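Local structure of putative uncharacterized protein PH0300 (Pyrococcus horikoshii, 3VRH) at residues 153-158 / 192-197. The protein catalyses the ATP-dependent 2-thiolation of 5-methyluridine 54 in the T loop of tRNAs, a modification that stabilises them against heat. Numbering follows the deposited sequence.
Sequences TGHNLD and KVKPLY. With BCN (bicine), chain D.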
ATOM      1  N   THR A 153     -22.377  -1.129  10.282  1.00 23.90           N
ATOM      2  CA  THR A 153     -21.721   0.167  10.130  1.00 24.16           C
ATOM      3  C   THR A 153     -21.714   0.616   8.659  1.00 21.30           C
ATOM      4  O   THR A 153     -22.079  -0.146   7.769  1.00 22.07           O
ATOM      5  CB  THR A 153     -20.298   0.147  10.709  1.00 25.29           C
ATOM      6  OG1 THR A 153     -19.496  -0.755   9.953  1.00 23.05           O
ATOM      7  CG2 THR A 153     -20.314  -0.309  12.170  1.00 27.58           C
ATOM      8  N   GLY A 154     -21.314   1.857   8.414  1.00 19.87           N
ATOM      9  CA  GLY A 154     -21.465   2.481   7.110  1.00 22.59           C
ATOM     10  C   GLY A 154     -20.215   2.525   6.232  1.00 24.44           C
ATOM     11  O   GLY A 154     -20.218   3.156   5.180  1.00 23.80           O
ATOM     12  N   HIS A 155     -19.157   1.847   6.664  1.00 20.90           N
ATOM     13  CA  HIS A 155     -17.921   1.734   5.886  1.00 24.83           C
ATOM     14  C   HIS A 155     -18.191   1.279   4.467  1.00 23.04           C
ATOM     15  O   HIS A 155     -18.799   0.236   4.236  1.00 24.65           O
ATOM     16  CB  HIS A 155     -16.971   0.733   6.541  1.00 27.41           C
ATOM     17  CG  HIS A 155     -16.563   1.099   7.934  1.00 27.39           C
ATOM     18  ND1 HIS A 155     -17.425   1.027   9.008  1.00 25.65           N
ATOM     19  CD2 HIS A 155     -15.374   1.519   8.433  1.00 29.33           C
ATOM     20  CE1 HIS A 155     -16.791   1.402  10.106  1.00 26.98           C
ATOM     21  NE2 HIS A 155     -15.546   1.707   9.786  1.00 33.13           N
ATOM     22  N   ASN A 156     -17.756   2.080   3.512  1.00 23.62           N
ATOM     23  CA  ASN A 156     -17.964   1.767   2.111  1.00 23.99           C
ATOM     24  C   ASN A 156     -16.640   1.352   1.469  1.00 23.92           C
ATOM     25  O   ASN A 156     -15.621   1.235   2.161  1.00 23.17           O
ATOM     26  CB  ASN A 156     -18.615   2.966   1.394  1.00 21.48           C
ATOM     27  CG  ASN A 156     -17.736   4.214   1.423  1.00 25.48           C
ATOM     28  OD1 ASN A 156     -16.545   4.158   1.087  1.00 24.84           O
ATOM     29  ND2 ASN A 156     -18.312   5.341   1.833  1.00 20.10           N
ATOM     30  N   LEU A 157     -16.648   1.135   0.158  1.00 24.63           N
ATOM     31  CA  LEU A 157     -15.460   0.612  -0.516  1.00 24.55           C
ATOM     32  C   LEU A 157     -14.243   1.513  -0.295  1.00 23.87           C
ATOM     33  O   LEU A 157     -13.140   1.022  -0.008  1.00 24.15           O
ATOM     34  CB  LEU A 157     -15.718   0.417  -2.012  1.00 22.60           C
ATOM     35  CG  LEU A 157     -14.579  -0.225  -2.808  1.00 26.24           C
ATOM     36  CD1 LEU A 157     -14.239  -1.611  -2.256  1.00 22.65           C
ATOM     37  CD2 LEU A 157     -14.958  -0.321  -4.271  1.00 28.80           C
ATOM     38  N   ASP A 158     -14.452   2.824  -0.419  1.00 25.20           N
ATOM     39  CA  ASP A 158     -13.381   3.805  -0.225  1.00 24.89           C
ATOM     40  C   ASP A 158     -12.814   3.796   1.192  1.00 25.05           C
ATOM     41  O   ASP A 158     -11.606   3.948   1.384  1.00 24.76           O
ATOM     42  CB  ASP A 158     -13.831   5.215  -0.624  1.00 24.41           C
ATOM     43  CG  ASP A 158     -14.201   5.315  -2.098  1.00 29.95           C
ATOM     44  OD1 ASP A 158     -15.370   5.083  -2.452  1.00 29.44           O
ATOM     45  OD2 ASP A 158     -13.320   5.626  -2.917  1.00 37.74           O
ATOM     46  N   LYS A 192     -20.505  -7.763  13.748  1.00 23.27           N
ATOM     47  CA  LYS A 192     -20.428  -6.469  13.062  1.00 31.18           C
ATOM     48  C   LYS A 192     -20.309  -6.689  11.567  1.00 28.18           C
ATOM     49  O   LYS A 192     -19.455  -7.462  11.123  1.00 29.82           O
ATOM     50  CB  LYS A 192     -19.229  -5.632  13.553  1.00 28.54           C
ATOM     51  CG  LYS A 192     -19.423  -5.031  14.927  1.00 34.70           C
ATOM     52  CD  LYS A 192     -18.237  -4.195  15.417  1.00 34.20           C
ATOM     53  CE  LYS A 192     -18.315  -2.729  14.985  1.00 41.20           C
ATOM     54  NZ  LYS A 192     -17.167  -1.947  15.558  1.00 37.74           N
ATOM     55  N   VAL A 193     -21.157  -6.005  10.801  1.00 23.69           N
ATOM     56  CA  VAL A 193     -21.186  -6.133   9.349  1.00 21.88           C
ATOM     57  C   VAL A 193     -21.127  -4.773   8.647  1.00 25.36           C
ATOM     58  O   VAL A 193     -21.442  -3.740   9.241  1.00 25.09           O
ATOM     59  CB  VAL A 193     -22.434  -6.909   8.871  1.00 26.01           C
ATOM     60  CG1 VAL A 193     -22.420  -8.322   9.403  1.00 24.94           C
ATOM     61  CG2 VAL A 193     -23.720  -6.182   9.302  1.00 25.66           C
ATOM     62  N   LYS A 194     -20.717  -4.794   7.381  1.00 24.23           N
ATOM     63  CA  LYS A 194     -20.546  -3.589   6.568  1.00 23.72           C
ATOM     64  C   LYS A 194     -21.323  -3.782   5.264  1.00 22.37           C
ATOM     65  O   LYS A 194     -20.758  -4.231   4.250  1.00 24.71           O
ATOM     66  CB  LYS A 194     -19.041  -3.344   6.267  1.00 21.75           C
ATOM     67  CG  LYS A 194     -18.212  -3.003   7.498  1.00 26.69           C
ATOM     68  CD  LYS A 194     -16.718  -2.834   7.196  1.00 25.12           C
ATOM     69  CE  LYS A 194     -15.961  -2.517   8.484  1.00 25.39           C
ATOM     70  NZ  LYS A 194     -14.518  -2.199   8.248  1.00 26.95           N
ATOM     71  N   PRO A 195     -22.626  -3.482   5.289  1.00 18.77           N
ATOM     72  CA  PRO A 195     -23.484  -3.638   4.107  1.00 21.66           C
ATOM     73  C   PRO A 195     -23.113  -2.735   2.924  1.00 23.98           C
ATOM     74  O   PRO A 195     -23.477  -3.030   1.787  1.00 19.65           O
ATOM     75  CB  PRO A 195     -24.881  -3.257   4.633  1.00 24.29           C
ATOM     76  CG  PRO A 195     -24.789  -3.405   6.140  1.00 24.10           C
ATOM     77  CD  PRO A 195     -23.385  -3.076   6.491  1.00 18.52           C
ATOM     78  N   LEU A 196     -22.410  -1.640   3.186  1.00 22.11           N
ATOM     79  CA  LEU A 196     -22.019  -0.742   2.113  1.00 25.20           C
ATOM     80  C   LEU A 196     -20.627  -1.094   1.574  1.00 26.19           C
ATOM     81  O   LEU A 196     -20.007  -0.291   0.877  1.00 24.11           O
ATOM     82  CB  LEU A 196     -22.026   0.704   2.596  1.00 22.97           C
ATOM     83  CG  LEU A 196     -23.347   1.257   3.134  1.00 27.45           C
ATOM     84  CD1 LEU A 196     -23.235   2.773   3.274  1.00 21.02           C
ATOM     85  CD2 LEU A 196     -24.549   0.849   2.245  1.00 21.16           C
ATOM     86  N   TYR A 197     -20.161  -2.299   1.891  1.00 20.98           N
ATOM     87  CA  TYR A 197     -18.831  -2.756   1.476  1.00 22.97           C
ATOM     88  C   TYR A 197     -18.486  -2.538   0.007  1.00 24.84           C
ATOM     89  O   TYR A 197     -17.334  -2.274  -0.316  1.00 23.54           O
ATOM     90  CB  TYR A 197     -18.633  -4.239   1.819  1.00 20.65           C
ATOM     91  CG  TYR A 197     -17.178  -4.645   1.983  1.00 27.25           C
ATOM     92  CD1 TYR A 197     -16.450  -4.257   3.112  1.00 23.29           C
ATOM     93  CD2 TYR A 197     -16.539  -5.438   1.026  1.00 22.86           C
ATOM     94  CE1 TYR A 197     -15.113  -4.620   3.271  1.00 22.99           C
ATOM     95  CE2 TYR A 197     -15.210  -5.824   1.180  1.00 28.02           C
ATOM     96  CZ  TYR A 197     -14.494  -5.413   2.306  1.00 28.52           C
ATOM     97  OH  TYR A 197     -13.156  -5.796   2.459  1.00 28.21           O
TER
HETATM   98  N1  BCN D 403     -19.735   4.998  10.303  1.00 36.46           N
HETATM   99  C1  BCN D 403     -19.143   4.866   8.909  1.00 32.83           C
HETATM  100  C2  BCN D 403     -17.720   5.262   8.796  1.00 32.96           C
HETATM  101  O21 BCN D 403     -16.999   5.157   9.822  1.00 40.94           O
HETATM  102  O22 BCN D 403     -17.264   5.711   7.720  1.00 39.83           O
HETATM  103  C3  BCN D 403     -20.319   6.350  10.512  1.00 37.46           C
HETATM  104  C4  BCN D 403     -20.657   7.212   9.277  1.00 37.24           C
HETATM  105  O4  BCN D 403     -21.587   7.979   9.273  1.00 24.87           O
HETATM  106  C5  BCN D 403     -20.775   3.989  10.494  1.00 23.14           C
HETATM  107  C6  BCN D 403     -21.221   3.844  11.885  1.00 34.77           C
HETATM  108  O6  BCN D 403     -21.831   2.889  12.235  1.00 33.52           O
HETATM  109  O   HOH W   1     -21.021  -0.616   5.580  1.00 23.58           O
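In the nucleotide-binding PP-loop fold, the loop that carries the ATP-binding residue Gly154 packs against the chain leaving the neighbouring parallel strand, where His155 is layered between Lys194 and a bicine bound in the ATP site. Lys194 CE makes a CH-pi contact over one face of the imidazole, 3.9 Å from the centroid of the His155 ring; bicine O21 sits over the other, 3.7 Å from His155 NE2. The ring's rotation is fixed by a hydrogen bond between His155 ND1 and Thr153 OG1 (2.9 Å); Thr153 OG1 lies between its backbone N and carbonyl carbon (chi1 65°), which turns it to the ring. Replacing His155 by an alanine is likely to cost the Thr153 hydroxyl this hydrogen bond and to open a gap between the lysine chain and the ligand. Thr153 N donates a hydrogen bond to Val193 O (3.0 Å). Beyond this bond, one water donates to Thr153 O and His155 O and accepts from Leu196 N (3.0 Å), while Asn156 CA makes a CA-H...O contact with Leu196 O (3.2 Å). Lys194 to Tyr197 form a type I turn; Asn156 N-caps helix 157-169. Strand 191-193 runs parallel to 150-152 here, with helix 23-40 against Pro195 and Leu196, and helix 245-256 covering Leu157 and Tyr197.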